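SYE1 (Shewanella oneidensis, PDB 4AWT) binds FMN and probably acts as an old yellow enzyme-type oxidoreductase, reducing carbon-carbon double bonds of its substrates at the expense of NADH or NADPH. Local coordinates at residues A[169-172]-A[177-180]; A[106-111]-A[116-121]. The protein carries 1 engineered substitution. All coordinates share one frame; numbering follows the deposited sequence. Where two conformers were deposited one is given.

Overall arrangement
Both contacts belong to one TIM barrel of eight parallel strands, but to different layers of it. Interaction 2 comes first along the chain: it folds the loop after barrel strand 96-102 back along the segment that ends in the short strand 119-120. Interaction 1 follows, where helix 153-172 meets strand 177-181, the barrel neighbour of 96-102. Their centres lie about 24 Å apart and their nearest atoms about 13 Å, so they do not meet. Interaction 1 lies in the barrel wall, the I178 side chain about 12 Å from the FMN, and interaction 2 in an excursion outside it. Helix 187-192, which follows strand 177-181, reaches back to interaction 2 through Q190.

Interaction 1. Residues A[169-172]-A[177-180]; sequences NAME and GIEL
Two groups hold E179 OE1 on the inner side of the strand, Y266 OH and H268 ND1, while its neighbours I178 and G177 meet A170 and M171 of the helix on the outer side. The other oxygen, OE2, is bonded to NE2 of Q100, an FMN-binding residue. The side chains that meet across the contact are apolar. A170 points its methyl at the strand, and CB meets I178 CG2 end on at 3.5 Å. That branch of I178 stands beside its own backbone N, anti to the carbonyl carbon, while CG1 lies between the backbone N and the carbonyl carbon (chi1 68°). The I178 side chain also touches I225 of helix 212-225. This is the helix-to-strand join of a TIM barrel: helix 153-172 comes just before strand 177-181 and lies against its outside, with the CA atoms of A170 and I178 7.1 Å apart. M171 reaches the same strand by a bent chain. Turns at chi2 (-55°) and chi3 (92°) fold the thioether back, bringing the methyl CE within 3.7 Å of G177 N and equally near G177 CA. The same CE lies 4.2 Å from I178 CG2, so the two helix residues share one methyl of the isoleucine. G177 offers only backbone to this approach, and the strand is bonded edge to edge to its neighbours through G177 with A99 and I178 with R229 and G231.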
loop_
_atom_site.group_PDB
_atom_site.type_symbol
_atom_site.label_atom_id
_atom_site.label_comp_id
_atom_site.label_asym_id
_atom_site.label_seq_id
_atom_site.Cartn_x
_atom_site.Cartn_y
_atom_site.Cartn_z
ATOM N N ASN A 169 -7.238 14.396 -5.291
ATOM C CA ASN A 169 -5.983 15.071 -4.992
ATOM C C ASN A 169 -4.810 14.341 -5.670
ATOM O O ASN A 169 -3.886 14.992 -6.167
ATOM C CB ASN A 169 -5.772 15.110 -3.503
ATOM C CG ASN A 169 -6.765 15.985 -2.765
ATOM O OD1 ASN A 169 -7.523 16.750 -3.390
ATOM N ND2 ASN A 169 -6.734 15.886 -1.463
ATOM N N ALA A 170 -4.850 13.019 -5.674
ATOM C CA ALA A 170 -3.792 12.260 -6.344
ATOM C C ALA A 170 -3.759 12.569 -7.831
ATOM O O ALA A 170 -2.694 12.696 -8.428
ATOM C CB ALA A 170 -3.998 10.775 -6.119
ATOM N N MET A 171 -4.925 12.720 -8.461
ATOM C CA MET A 171 -4.956 13.076 -9.862
ATOM C C MET A 171 -4.404 14.484 -10.056
ATOM O O MET A 171 -3.649 14.731 -11.012
ATOM C CB MET A 171 -6.338 12.930 -10.471
ATOM C CG MET A 171 -6.903 11.513 -10.450
ATOM S SD MET A 171 -5.864 10.252 -11.213
ATOM C CE MET A 171 -4.927 9.657 -9.845
ATOM N N GLU A 172 -4.738 15.400 -9.161
ATOM C CA GLU A 172 -4.211 16.761 -9.256
ATOM C C GLU A 172 -2.695 16.774 -9.102
ATOM O O GLU A 172 -2.018 17.613 -9.700
ATOM C CB GLU A 172 -4.835 17.642 -8.164
ATOM C CG GLU A 172 -4.467 19.110 -8.253
ATOM C CD GLU A 172 -5.045 20.029 -7.194
ATOM O OE1 GLU A 172 -5.909 19.639 -6.434
ATOM O OE2 GLU A 172 -4.583 21.181 -7.289
ATOM N N GLY A 177 -2.858 6.866 -11.054
ATOM C CA GLY A 177 -3.916 6.119 -10.389
ATOM C C GLY A 177 -3.675 6.117 -8.910
ATOM O O GLY A 177 -2.720 6.741 -8.407
ATOM N N ILE A 178 -4.551 5.407 -8.193
ATOM C CA ILE A 178 -4.409 5.217 -6.771
ATOM C C ILE A 178 -4.484 3.729 -6.446
ATOM O O ILE A 178 -5.136 2.971 -7.153
ATOM C CB ILE A 178 -5.438 6.023 -5.949
ATOM C CG1 ILE A 178 -6.876 5.545 -6.116
ATOM C CG2 ILE A 178 -5.289 7.491 -6.283
ATOM C CD1 ILE A 178 -7.335 4.421 -5.217
ATOM N N GLU A 179 -3.854 3.367 -5.340
ATOM C CA GLU A 179 -3.994 2.057 -4.737
ATOM C C GLU A 179 -4.644 2.253 -3.395
ATOM O O GLU A 179 -4.143 2.984 -2.524
ATOM C CB GLU A 179 -2.644 1.368 -4.545
ATOM C CG GLU A 179 -2.798 -0.039 -3.985
ATOM C CD GLU A 179 -1.471 -0.738 -3.757
ATOM O OE1 GLU A 179 -0.927 -1.272 -4.779
ATOM O OE2 GLU A 179 -0.984 -0.760 -2.618
ATOM N N LEU A 180 -5.781 1.582 -3.163
ATOM C CA LEU A 180 -6.400 1.605 -1.844
ATOM C C LEU A 180 -5.688 0.623 -0.941
ATOM O O LEU A 180 -5.683 -0.578 -1.196
ATOM C CB LEU A 180 -7.857 1.213 -1.975
ATOM C CG LEU A 180 -8.635 1.117 -0.666
ATOM C CD1 LEU A 180 -8.639 2.470 0.055
ATOM C CD2 LEU A 180 -10.043 0.612 -0.927
#

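Interaction 2. Residues A[106-111]-A[116-121]; sequences RVTHPD and QQPISS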
loop_
_atom_site.group_PDB
_atom_site.type_symbol
_atom_site.label_atom_id
_atom_site.label_comp_id
_atom_site.label_asym_id
_atom_site.label_seq_id
_atom_site.Cartn_x
_atom_site.Cartn_y
_atom_site.Cartn_z
ATOM N N ARG A 106 -6.811 1.817 13.724
ATOM C CA ARG A 106 -6.298 1.673 15.067
ATOM C C ARG A 106 -4.806 1.492 15.158
ATOM O O ARG A 106 -4.260 1.461 16.273
ATOM C CB ARG A 106 -6.959 0.465 15.762
ATOM C CG ARG A 106 -6.467 -0.861 15.222
ATOM C CD ARG A 106 -7.310 -2.003 15.751
ATOM N NE ARG A 106 -6.881 -3.254 15.166
ATOM C CZ ARG A 106 -7.346 -4.429 15.501
ATOM N NH1 ARG A 106 -8.301 -4.569 16.401
ATOM N NH2 ARG A 106 -6.854 -5.513 14.870
ATOM N N VAL A 107 -4.103 1.350 14.022
ATOM C CA VAL A 107 -2.648 1.126 14.062
ATOM C C VAL A 107 -1.958 2.478 14.029
ATOM O O VAL A 107 -1.435 2.933 13.021
ATOM C CB VAL A 107 -2.206 0.180 12.952
ATOM C CG1 VAL A 107 -0.723 -0.081 13.076
ATOM C CG2 VAL A 107 -2.986 -1.116 12.977
ATOM N N THR A 108 -2.027 3.157 15.171
ATOM C CA THR A 108 -1.466 4.480 15.355
ATOM C C THR A 108 -1.403 4.753 16.856
ATOM O O THR A 108 -1.725 3.941 17.711
ATOM C CB THR A 108 -2.247 5.524 14.575
ATOM O OG1 THR A 108 -1.479 6.729 14.577
ATOM C CG2 THR A 108 -3.641 5.768 15.133
ATOM N N HIS A 109 -0.924 5.942 17.141
ATOM C CA HIS A 109 -0.790 6.472 18.486
ATOM C C HIS A 109 -1.316 7.895 18.440
ATOM O O HIS A 109 -1.081 8.571 17.426
ATOM C CB HIS A 109 0.670 6.435 18.915
ATOM C CG HIS A 109 0.898 6.832 20.293
ATOM N ND1 HIS A 109 1.002 8.072 20.717
ATOM C CD2 HIS A 109 1.095 6.106 21.413
ATOM C CE1 HIS A 109 1.165 8.203 21.995
ATOM N NE2 HIS A 109 1.258 6.966 22.480
ATOM N N PRO A 110 -1.965 8.390 19.483
ATOM C CA PRO A 110 -2.444 9.775 19.497
ATOM C C PRO A 110 -1.425 10.808 19.072
ATOM O O PRO A 110 -1.787 11.835 18.473
ATOM C CB PRO A 110 -2.925 9.955 20.972
ATOM C CG PRO A 110 -3.433 8.569 21.249
ATOM C CD PRO A 110 -2.369 7.657 20.701
ATOM N N ASP A 111 -0.208 10.692 19.356
ATOM C CA ASP A 111 0.865 11.593 19.016
ATOM C C ASP A 111 0.936 11.773 17.494
ATOM O O ASP A 111 1.413 12.816 17.068
ATOM C CB ASP A 111 2.210 11.155 19.523
ATOM C CG ASP A 111 2.453 11.247 20.959
ATOM O OD1 ASP A 111 1.566 11.721 21.711
ATOM O OD2 ASP A 111 3.585 10.875 21.437
ATOM N N GLN A 116 -5.786 12.809 18.993
ATOM C CA GLN A 116 -7.076 12.141 18.882
ATOM C C GLN A 116 -6.942 10.685 19.235
ATOM O O GLN A 116 -5.906 10.069 19.079
ATOM C CB GLN A 116 -7.619 12.237 17.475
ATOM C CG GLN A 116 -8.271 13.575 17.115
ATOM C CD GLN A 116 -9.497 13.810 17.927
ATOM O OE1 GLN A 116 -10.514 13.097 17.876
ATOM N NE2 GLN A 116 -9.431 14.816 18.807
ATOM N N GLN A 117 -8.060 10.079 19.682
ATOM C CA GLN A 117 -8.135 8.661 19.830
ATOM C C GLN A 117 -8.253 8.037 18.450
ATOM O O GLN A 117 -8.986 8.504 17.585
ATOM C CB GLN A 117 -9.364 8.324 20.658
ATOM C CG GLN A 117 -9.482 6.843 20.942
ATOM C CD GLN A 117 -10.584 6.507 21.920
ATOM O OE1 GLN A 117 -11.469 7.321 22.217
ATOM N NE2 GLN A 117 -10.555 5.288 22.395
ATOM N N PRO A 118 -7.541 6.916 18.215
ATOM C CA PRO A 118 -7.686 6.235 16.924
ATOM C C PRO A 118 -9.095 5.714 16.704
ATOM O O PRO A 118 -9.816 5.457 17.677
ATOM C CB PRO A 118 -6.681 5.077 17.061
ATOM C CG PRO A 118 -5.708 5.519 18.070
ATOM C CD PRO A 118 -6.543 6.265 19.062
ATOM N N ILE A 119 -9.458 5.486 15.449
ATOM C CA ILE A 119 -10.735 4.909 15.094
ATOM C C ILE A 119 -10.545 3.536 14.483
ATOM O O ILE A 119 -9.517 3.232 13.862
ATOM C CB ILE A 119 -11.545 5.801 14.158
ATOM C CG1 ILE A 119 -10.906 6.055 12.787
ATOM C CG2 ILE A 119 -11.841 7.144 14.869
ATOM C CD1 ILE A 119 -11.742 6.772 11.778
ATOM N N SER A 120 -11.602 2.718 14.597
ATOM C CA SER A 120 -11.589 1.380 14.007
ATOM C C SER A 120 -13.010 0.934 13.760
ATOM O O SER A 120 -13.982 1.646 14.026
ATOM C CB SER A 120 -10.839 0.423 14.901
ATOM O OG SER A 120 -10.597 -0.846 14.281
ATOM N N SER A 121 -13.145 -0.306 13.274
ATOM C CA SER A 121 -14.473 -0.925 13.212
ATOM C C SER A 121 -15.052 -1.047 14.624
ATOM O O SER A 121 -16.248 -0.852 14.821
ATOM C CB SER A 121 -14.358 -2.264 12.540
ATOM O OG SER A 121 -13.382 -3.046 13.259
#
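The chain doubles back here with the two segments running antiparallel, the CA atoms of R106 and P118 5.1 Å apart and those of P110 and Q116 5.2 Å, yet without the backbone ladder of a hairpin. R106 N comes 3.1 Å from I119 O at too poor an angle for a hydrogen bond; it is bonded instead to OE1 of Q190, which also pairs with S120 OG and thereby ties both segments to helix 187-192. T108 has OG1 anti to the backbone N (chi1 -168°) and bonded to K66 O; its methyl CG2, between N and the carbonyl carbon, lies obliquely on the ring of P118, 3.6 Å from CG. At the R106 end, CB and CD pass S120, CD at 3.8 Å from OG, before an extended chain carries NH1 to L124 O. At the other end P110 CA makes a C-H contact of 3.5 Å to Q116 O, a buried carbonyl with no other partner in the model; both residues have two conformers, which makes this detail less certain. Next to it, D111 N donates to H109 ND1 at 3.2 Å, 18° out of the imidazole plane. V107 centres an inverse gamma turn within 106-111, part of the long loop after barrel strand 96-102 that leads into strand 119-120 and its two-stranded parallel sheet with 149-150, an elaboration of the TIM barrel.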